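Uncharacterized protein DSY3957 (Desulfitobacterium hafniense, PDB 3HXL) is of unproven function but probably forms part of the contractile sheath around the tail tube of a myovirus-type phage. Local coordinates at residues V233-Y238 with E244-V249; T267-G272 with F312-S317; E281-Q286 with V346-D351. All blocks are in the same frame, centred on the assembly; numbering follows the deposited sequence.

Contact 1: V233-Y238 with E244-V249; sequences VVLENY and EGVISV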
loop_
_atom_site.group_PDB
_atom_site.type_symbol
_atom_site.label_atom_id
_atom_site.label_comp_id
_atom_site.label_asym_id
_atom_site.label_seq_id
_atom_site.Cartn_x
_atom_site.Cartn_y
_atom_site.Cartn_z
ATOM N N VAL A 233 2.047 -7.415 6.263
ATOM C CA VAL A 233 3.246 -6.910 5.623
ATOM C C VAL A 233 3.719 -8.015 4.688
ATOM O O VAL A 233 3.664 -9.198 5.036
ATOM C CB VAL A 233 4.378 -6.607 6.648
ATOM C CG1 VAL A 233 3.928 -5.528 7.615
ATOM C CG2 VAL A 233 4.761 -7.870 7.386
ATOM N N VAL A 234 4.155 -7.616 3.499
ATOM C CA VAL A 234 4.637 -8.545 2.487
ATOM C C VAL A 234 6.132 -8.328 2.288
ATOM O O VAL A 234 6.569 -7.272 1.821
ATOM C CB VAL A 234 3.920 -8.325 1.139
ATOM C CG1 VAL A 234 4.439 -9.319 0.105
ATOM C CG2 VAL A 234 2.410 -8.487 1.330
ATOM N N LEU A 235 6.903 -9.347 2.649
ATOM C CA LEU A 235 8.353 -9.301 2.555
ATOM C C LEU A 235 8.882 -10.287 1.537
ATOM O O LEU A 235 8.139 -11.118 1.005
ATOM C CB LEU A 235 8.974 -9.625 3.916
ATOM C CG LEU A 235 8.367 -8.932 5.130
ATOM C CD1 LEU A 235 9.059 -9.436 6.395
ATOM C CD2 LEU A 235 8.523 -7.431 4.997
ATOM N N GLU A 236 10.187 -10.178 1.287
ATOM C CA GLU A 236 10.911 -11.027 0.345
ATOM C C GLU A 236 11.756 -12.045 1.093
ATOM O O GLU A 236 12.560 -11.671 1.939
ATOM C CB GLU A 236 11.852 -10.169 -0.510
ATOM C CG GLU A 236 12.691 -10.953 -1.493
ATOM C CD GLU A 236 14.134 -11.194 -1.043
ATOM O OE1 GLU A 236 14.827 -11.914 -1.774
ATOM O OE2 GLU A 236 14.585 -10.676 0.005
ATOM N N ASN A 237 11.577 -13.322 0.777
ATOM C CA ASN A 237 12.354 -14.389 1.397
ATOM C C ASN A 237 12.616 -14.229 2.899
ATOM O O ASN A 237 13.756 -14.040 3.333
ATOM C CB ASN A 237 13.684 -14.545 0.644
ATOM C CG ASN A 237 13.508 -15.217 -0.703
ATOM O OD1 ASN A 237 13.358 -16.434 -0.781
ATOM N ND2 ASN A 237 13.500 -14.424 -1.767
ATOM N N TYR A 238 11.554 -14.306 3.691
ATOM C CA TYR A 238 11.690 -14.199 5.135
ATOM C C TYR A 238 10.669 -15.081 5.841
ATOM O O TYR A 238 9.880 -14.610 6.664
ATOM C CB TYR A 238 11.519 -12.749 5.585
ATOM C CG TYR A 238 12.116 -12.475 6.946
ATOM C CD1 TYR A 238 11.305 -12.205 8.050
ATOM C CD2 TYR A 238 13.500 -12.480 7.126
ATOM C CE1 TYR A 238 11.862 -11.941 9.306
ATOM C CE2 TYR A 238 14.067 -12.218 8.372
ATOM C CZ TYR A 238 13.243 -11.948 9.456
ATOM O OH TYR A 238 13.806 -11.668 10.682
ATOM N N GLU A 244 1.212 -15.055 10.964
ATOM C CA GLU A 244 0.119 -14.851 9.998
ATOM C C GLU A 244 0.028 -13.420 9.477
ATOM O O GLU A 244 -0.646 -13.150 8.476
ATOM C CB GLU A 244 -1.236 -15.245 10.611
ATOM C CG GLU A 244 -1.683 -14.380 11.788
ATOM C CD GLU A 244 -1.237 -14.948 13.130
ATOM O OE1 GLU A 244 -0.305 -15.779 13.145
ATOM O OE2 GLU A 244 -1.822 -14.561 14.161
ATOM N N GLY A 245 0.706 -12.499 10.151
ATOM C CA GLY A 245 0.672 -11.119 9.713
ATOM C C GLY A 245 1.731 -10.826 8.666
ATOM O O GLY A 245 1.817 -9.709 8.161
ATOM N N VAL A 246 2.535 -11.830 8.325
ATOM C CA VAL A 246 3.600 -11.638 7.342
ATOM C C VAL A 246 3.568 -12.622 6.176
ATOM O O VAL A 246 3.510 -13.829 6.375
ATOM C CB VAL A 246 4.998 -11.755 8.001
ATOM C CG1 VAL A 246 6.083 -11.612 6.946
ATOM C CG2 VAL A 246 5.154 -10.701 9.081
ATOM N N ILE A 247 3.594 -12.094 4.956
ATOM C CA ILE A 247 3.619 -12.933 3.767
ATOM C C ILE A 247 5.035 -12.843 3.213
ATOM O O ILE A 247 5.596 -11.752 3.111
ATOM C CB ILE A 247 2.614 -12.438 2.691
ATOM C CG1 ILE A 247 1.182 -12.598 3.214
ATOM C CG2 ILE A 247 2.811 -13.224 1.399
ATOM C CD1 ILE A 247 0.126 -11.840 2.396
ATOM N N SER A 248 5.617 -13.988 2.876
ATOM C CA SER A 248 6.984 -14.026 2.346
ATOM C C SER A 248 7.054 -14.529 0.904
ATOM O O SER A 248 6.861 -15.716 0.640
ATOM C CB SER A 248 7.865 -14.917 3.230
ATOM O OG SER A 248 9.206 -14.944 2.766
ATOM N N VAL A 249 7.354 -13.619 -0.018
ATOM C CA VAL A 249 7.467 -13.953 -1.439
ATOM C C VAL A 249 8.849 -14.553 -1.698
ATOM O O VAL A 249 9.867 -13.920 -1.411
ATOM C CB VAL A 249 7.293 -12.693 -2.314
ATOM C CG1 VAL A 249 7.312 -13.070 -3.788
ATOM C CG2 VAL A 249 5.995 -11.985 -1.950
#

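Contact 2: T267-G272 with F312-S317; sequences TAWVAG and FLFTAS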
loop_
_atom_site.group_PDB
_atom_site.type_symbol
_atom_site.label_atom_id
_atom_site.label_comp_id
_atom_site.label_asym_id
_atom_site.label_seq_id
_atom_site.Cartn_x
_atom_site.Cartn_y
_atom_site.Cartn_z
ATOM N N THR A 267 7.014 -8.143 -4.228
ATOM C CA THR A 267 6.230 -7.848 -3.034
ATOM C C THR A 267 5.201 -6.757 -3.323
ATOM O O THR A 267 4.147 -6.716 -2.695
ATOM C CB THR A 267 7.115 -7.370 -1.839
ATOM O OG1 THR A 267 7.756 -6.132 -2.173
ATOM C CG2 THR A 267 8.173 -8.418 -1.494
ATOM N N ALA A 268 5.511 -5.880 -4.273
ATOM C CA ALA A 268 4.606 -4.784 -4.630
ATOM C C ALA A 268 3.265 -5.327 -5.118
ATOM O O ALA A 268 2.207 -4.955 -4.600
ATOM C CB ALA A 268 5.243 -3.909 -5.715
ATOM N N TRP A 269 3.307 -6.196 -6.125
ATOM C CA TRP A 269 2.075 -6.784 -6.656
ATOM C C TRP A 269 1.387 -7.654 -5.611
ATOM O O TRP A 269 0.168 -7.591 -5.440
ATOM C CB TRP A 269 2.363 -7.639 -7.892
ATOM C CG TRP A 269 1.121 -8.234 -8.500
ATOM C CD1 TRP A 269 0.316 -7.662 -9.444
ATOM C CD2 TRP A 269 0.528 -9.496 -8.179
ATOM N NE1 TRP A 269 -0.740 -8.493 -9.738
ATOM C CE2 TRP A 269 -0.632 -9.629 -8.980
ATOM C CE3 TRP A 269 0.870 -10.537 -7.304
ATOM C CZ2 TRP A 269 -1.465 -10.752 -8.918
ATOM C CZ3 TRP A 269 0.039 -11.660 -7.243
ATOM C CH2 TRP A 269 -1.112 -11.759 -8.054
ATOM N N VAL A 270 2.162 -8.477 -4.909
ATOM C CA VAL A 270 1.567 -9.349 -3.902
ATOM C C VAL A 270 0.808 -8.551 -2.841
ATOM O O VAL A 270 -0.292 -8.939 -2.434
ATOM C CB VAL A 270 2.630 -10.242 -3.219
ATOM C CG1 VAL A 270 1.979 -11.105 -2.140
ATOM C CG2 VAL A 270 3.287 -11.129 -4.255
ATOM N N ALA A 271 1.390 -7.435 -2.410
ATOM C CA ALA A 271 0.765 -6.581 -1.404
ATOM C C ALA A 271 -0.495 -5.941 -1.974
ATOM O O ALA A 271 -1.519 -5.855 -1.299
ATOM C CB ALA A 271 1.745 -5.501 -0.961
ATOM N N GLY A 272 -0.405 -5.488 -3.219
ATOM C CA GLY A 272 -1.555 -4.862 -3.863
ATOM C C GLY A 272 -2.675 -5.858 -4.070
ATOM O O GLY A 272 -3.849 -5.547 -3.855
ATOM N N PHE A 312 5.327 -17.900 -0.017
ATOM C CA PHE A 312 4.402 -17.467 -1.061
ATOM C C PHE A 312 5.272 -17.487 -2.329
ATOM O O PHE A 312 6.260 -16.757 -2.420
ATOM C CB PHE A 312 3.905 -16.045 -0.737
ATOM C CG PHE A 312 2.819 -15.539 -1.657
ATOM C CD1 PHE A 312 3.110 -15.182 -2.972
ATOM C CD2 PHE A 312 1.503 -15.426 -1.206
ATOM C CE1 PHE A 312 2.105 -14.722 -3.829
ATOM C CE2 PHE A 312 0.492 -14.968 -2.053
ATOM C CZ PHE A 312 0.794 -14.616 -3.364
ATOM N N LEU A 313 4.916 -18.332 -3.292
ATOM C CA LEU A 313 5.702 -18.451 -4.511
ATOM C C LEU A 313 4.862 -18.610 -5.775
ATOM O O LEU A 313 3.710 -19.043 -5.721
ATOM C CB LEU A 313 6.646 -19.649 -4.388
ATOM C CG LEU A 313 5.925 -20.994 -4.254
ATOM C CD1 LEU A 313 5.921 -21.716 -5.603
ATOM C CD2 LEU A 313 6.628 -21.846 -3.215
ATOM N N PHE A 314 5.467 -18.266 -6.908
ATOM C CA PHE A 314 4.817 -18.364 -8.208
ATOM C C PHE A 314 5.304 -19.603 -8.941
ATOM O O PHE A 314 6.463 -20.004 -8.803
ATOM C CB PHE A 314 5.145 -17.128 -9.050
ATOM C CG PHE A 314 4.703 -15.842 -8.425
ATOM C CD1 PHE A 314 3.373 -15.436 -8.506
ATOM C CD2 PHE A 314 5.608 -15.050 -7.724
ATOM C CE1 PHE A 314 2.950 -14.269 -7.888
ATOM C CE2 PHE A 314 5.193 -13.878 -7.102
ATOM C CZ PHE A 314 3.863 -13.484 -7.185
ATOM N N THR A 315 4.411 -20.204 -9.718
ATOM C CA THR A 315 4.736 -21.386 -10.502
ATOM C C THR A 315 4.283 -21.119 -11.933
ATOM O O THR A 315 3.179 -20.609 -12.159
ATOM C CB THR A 315 4.008 -22.641 -9.948
ATOM O OG1 THR A 315 4.433 -22.882 -8.600
ATOM C CG2 THR A 315 4.320 -23.866 -10.802
ATOM N N ALA A 316 5.141 -21.443 -12.894
ATOM C CA ALA A 316 4.822 -21.217 -14.304
ATOM C C ALA A 316 3.856 -22.276 -14.822
ATOM O O ALA A 316 3.995 -23.454 -14.509
ATOM C CB ALA A 316 6.099 -21.223 -15.138
ATOM N N SER A 317 2.877 -21.846 -15.613
ATOM C CA SER A 317 1.886 -22.757 -16.177
ATOM C C SER A 317 1.130 -22.091 -17.321
ATOM O O SER A 317 0.596 -20.997 -17.158
ATOM C CB SER A 317 0.899 -23.189 -15.091
ATOM O OG SER A 317 -0.175 -23.939 -15.639
#

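Contact 3: E281-Q286 with V346-D351; sequences ESLTYQ and VIRVLD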
loop_
_atom_site.group_PDB
_atom_site.type_symbol
_atom_site.label_atom_id
_atom_site.label_comp_id
_atom_site.label_asym_id
_atom_site.label_seq_id
_atom_site.Cartn_x
_atom_site.Cartn_y
_atom_site.Cartn_z
ATOM N N GLU A 281 -12.302 -13.963 -1.430
ATOM C CA GLU A 281 -11.388 -14.311 -2.520
ATOM C C GLU A 281 -10.011 -14.787 -2.071
ATOM O O GLU A 281 -9.439 -14.271 -1.109
ATOM C CB GLU A 281 -11.196 -13.120 -3.470
ATOM C CG GLU A 281 -12.477 -12.554 -4.080
ATOM C CD GLU A 281 -12.208 -11.386 -5.021
ATOM O OE1 GLU A 281 -11.199 -10.664 -4.809
ATOM O OE2 GLU A 281 -13.015 -11.177 -5.965
ATOM N N SER A 282 -9.484 -15.773 -2.789
ATOM C CA SER A 282 -8.161 -16.327 -2.508
ATOM C C SER A 282 -7.292 -16.113 -3.743
ATOM O O SER A 282 -7.776 -16.215 -4.872
ATOM C CB SER A 282 -8.266 -17.825 -2.203
ATOM O OG SER A 282 -6.993 -18.442 -2.275
ATOM N N LEU A 283 -6.015 -15.810 -3.539
ATOM C CA LEU A 283 -5.118 -15.586 -4.668
ATOM C C LEU A 283 -4.600 -16.886 -5.284
ATOM O O LEU A 283 -3.978 -16.867 -6.339
ATOM C CB LEU A 283 -3.919 -14.725 -4.239
ATOM C CG LEU A 283 -4.214 -13.301 -3.759
ATOM C CD1 LEU A 283 -2.894 -12.569 -3.497
ATOM C CD2 LEU A 283 -5.020 -12.556 -4.819
ATOM N N THR A 284 -4.859 -18.005 -4.618
ATOM C CA THR A 284 -4.393 -19.305 -5.099
ATOM C C THR A 284 -4.730 -19.537 -6.569
ATOM O O THR A 284 -5.884 -19.445 -6.988
ATOM C CB THR A 284 -4.964 -20.456 -4.245
ATOM O OG1 THR A 284 -4.509 -20.306 -2.891
ATOM C CG2 THR A 284 -4.483 -21.812 -4.775
ATOM N N TYR A 285 -3.686 -19.830 -7.334
ATOM C CA TYR A 285 -3.778 -20.083 -8.758
ATOM C C TYR A 285 -4.258 -18.907 -9.594
ATOM O O TYR A 285 -4.713 -19.084 -10.722
ATOM C CB TYR A 285 -4.626 -21.326 -9.037
ATOM C CG TYR A 285 -3.771 -22.516 -9.411
ATOM C CD1 TYR A 285 -2.669 -22.882 -8.627
ATOM C CD2 TYR A 285 -4.035 -23.257 -10.564
ATOM C CE1 TYR A 285 -1.852 -23.953 -8.987
ATOM C CE2 TYR A 285 -3.227 -24.329 -10.932
ATOM C CZ TYR A 285 -2.136 -24.672 -10.140
ATOM O OH TYR A 285 -1.335 -25.731 -10.505
ATOM N N GLN A 286 -4.176 -17.703 -9.038
ATOM C CA GLN A 286 -4.523 -16.530 -9.817
ATOM C C GLN A 286 -3.176 -16.195 -10.444
ATOM O O GLN A 286 -2.124 -16.469 -9.857
ATOM C CB GLN A 286 -4.987 -15.365 -8.935
ATOM C CG GLN A 286 -6.349 -15.560 -8.282
ATOM C CD GLN A 286 -7.005 -14.241 -7.918
ATOM O OE1 GLN A 286 -7.815 -14.166 -6.991
ATOM N NE2 GLN A 286 -6.673 -13.194 -8.663
ATOM N N VAL A 346 -8.456 -16.646 4.855
ATOM C CA VAL A 346 -8.970 -16.824 6.213
ATOM C C VAL A 346 -8.624 -15.561 7.001
ATOM O O VAL A 346 -9.456 -15.019 7.733
ATOM C CB VAL A 346 -8.355 -18.067 6.899
ATOM C CG1 VAL A 346 -8.691 -18.081 8.397
ATOM C CG2 VAL A 346 -8.900 -19.327 6.239
ATOM N N ILE A 347 -7.397 -15.085 6.836
ATOM C CA ILE A 347 -6.975 -13.872 7.523
ATOM C C ILE A 347 -7.845 -12.676 7.108
ATOM O O ILE A 347 -8.198 -11.841 7.943
ATOM C CB ILE A 347 -5.483 -13.560 7.240
ATOM C CG1 ILE A 347 -4.606 -14.675 7.814
ATOM C CG2 ILE A 347 -5.090 -12.222 7.870
ATOM C CD1 ILE A 347 -4.849 -14.969 9.291
ATOM N N ARG A 348 -8.193 -12.586 5.824
ATOM C CA ARG A 348 -9.038 -11.484 5.372
ATOM C C ARG A 348 -10.411 -11.511 6.033
ATOM O O ARG A 348 -10.927 -10.468 6.440
ATOM C CB ARG A 348 -9.218 -11.497 3.845
ATOM C CG ARG A 348 -8.008 -10.985 3.053
ATOM C CD ARG A 348 -8.319 -10.848 1.545
ATOM N NE ARG A 348 -8.163 -12.085 0.774
ATOM C CZ ARG A 348 -6.989 -12.628 0.452
ATOM N NH1 ARG A 348 -5.857 -12.052 0.843
ATOM N NH2 ARG A 348 -6.944 -13.730 -0.285
ATOM N N VAL A 349 -11.016 -12.687 6.147
ATOM C CA VAL A 349 -12.332 -12.737 6.769
ATOM C C VAL A 349 -12.260 -12.421 8.263
ATOM O O VAL A 349 -13.108 -11.694 8.792
ATOM C CB VAL A 349 -13.029 -14.094 6.540
ATOM C CG1 VAL A 349 -12.154 -15.230 7.001
ATOM C CG2 VAL A 349 -14.365 -14.108 7.277
ATOM N N LEU A 350 -11.237 -12.937 8.938
ATOM C CA LEU A 350 -11.079 -12.683 10.363
ATOM C C LEU A 350 -10.684 -11.232 10.635
ATOM O O LEU A 350 -11.181 -10.619 11.586
ATOM C CB LEU A 350 -10.049 -13.640 10.964
ATOM C CG LEU A 350 -10.413 -15.125 10.899
ATOM C CD1 LEU A 350 -9.395 -15.922 11.701
ATOM C CD2 LEU A 350 -11.817 -15.353 11.471
ATOM N N ASP A 351 -9.792 -10.675 9.815
ATOM C CA ASP A 351 -9.402 -9.277 9.998
ATOM C C ASP A 351 -10.630 -8.408 9.722
ATOM O O ASP A 351 -10.819 -7.354 10.337
ATOM C CB ASP A 351 -8.257 -8.886 9.049
ATOM C CG ASP A 351 -6.926 -9.517 9.439
ATOM O OD1 ASP A 351 -6.870 -10.225 10.469
ATOM O OD2 ASP A 351 -5.930 -9.304 8.709
#

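Contact 1: V233-Y238 with E244-V249
V233 to E236 and V246 to V249 run side by side as parallel strands, paired residue for residue from V233–V246 to E236–V249, with axes 4.6 Å apart at their closest and a 29° twist. V233 gives its N-H to G245 O and takes one from I247 N, L235 does the same between I247 O and V249 N, and N237 N closes the row on V249 O. V233, L235, V246 and S248 share one face. There V233 CG2 presses on V246 CG2 at a tight 3.3 Å, while V246 CG1 meets L235 CD1 at 3.7 Å. V234, I247 and V249 line the other face, where V234 CG1 touches V249 CG2 at 3.7 Å; the beta-branched valines and I247 suit an extended backbone and fill both buried sides. Past the end of strand 233-236, Y238 N gives its N-H to S248 OG, 2.6 Å away and nearly straight (169°); the serine hydroxyl, held anti to the serine's own N (chi1 -178°), fixes the turning chain. Only a short loop, without helix or strand, links these neighbouring parallel strands, in the place where a beta-alpha-beta crossover would carry a helix, in a mixed sheet, both strands falling in the subtilisin-like region.

Contact 2: T267-G272 with F312-S317
V270 packs against two neighbouring phenylalanines, F312 and F314, where a helix lies on a face of the sheet in the alpha/beta subtilisin-like region. Its two methyl groups divide the work. CG1 lies over one face of the F312 ring, 4.0 Å from the centroid and 14° off the normal, a CH-pi contact. CG2 reaches F312 CE1 at 3.8 Å and also the edge of the F314 ring, at CZ, again 3.8 Å away. With CG1 anti to the backbone N (chi1 178°), the fork of the valine opens toward both rings, so a compact branched residue serves two aromatic partners at once. One residue earlier, W269 extends the apolar surface: its CZ3 comes to the rim of F314, 4.0 Å from CE1 and near the plane of that ring, whereas F314 CE1 meets the indole obliquely. All four residues are buried, and no hydrogen bond joins the two segments, which suits a contact made of carbon alone.

Further out, the polar end of the indole is satisfied elsewhere: W269 NE1 bonds to D289 OD1, and the ring stacks with Y288, which together fix its orientation. V234 and V249 from the sheet lie against V270. On the other side, the phenylalanines are carried by a chain that leads into the hairpin of strands 314-317 and 320-323, where V323 touches both side chains. The backbone of F312 bonds to S248 and K250 of strand 246-255, and F314 N is held by the side-chain oxygen OD1 of N251.

Contact 3: E281-Q286 with V346-D351
The backbone oxygen of E281 is gripped by the guanidinium of R348, which lends it two N-H groups. The stronger bond comes from NH2, 2.7 Å from E281 O with an N-H...O angle of 158°; NE adds a weak one at 3.2 Å. E281 O lies in the guanidinium plane, at its edge, while NH2 stands 20° out of the carbonyl plane. A bend at chi3 (-84°) turns the long arginine chain so that this edge faces the loop, and NH2 also comes within 3.6 Å of S282 CA. Arginine suits the place because its flat guanidinium with several N-H groups can serve several acceptors from a helix: NH2 forms a salt bridge with D326 OD2, and NE has a further weak bond to R278 O.

D326 ties both parts together, since the same OD2 accepts L283 N and its backbone N bonds to T284 OG1. That charge would be expected to steady the cationic arginine. Within the loop, S282 OG takes T284 N at 3.2 Å, and Q286 N returns to L283 O at 2.8 Å. The short hydroxyl of S282 thereby shapes the chain just before it reverses, while the buried L283 side chain packs on helix 263-276. The loop is thus an ST turn running into a type II beta turn, held by R348 of helix 344-364, a link between the subtilisin-like and C-terminal sheath regions.

Contact 1 closes along the chain before contacts 2 and 3 open, whereas the segments of those two alternate. All three lie close together. The centres of contact 1 and contact 2 are about 11 Å apart. Those of contact 1 and contact 3 are about 15 Å apart, and the centres of contact 2 and contact 3 about 14 Å. The sheet of contact 1 directly adjoins contact 2: V249 CG2 packs on V270 CG2 at 3.7 Å, while helix 263-276 covers that face. The same helix leads into the loop of contact 3, whose L283 CD1 approaches F312 CZ at 4.2 Å. E244 CB packs on I347 CD1 at 3.9 Å, so helix 344-364 touches segment 244-249 as well as the loop.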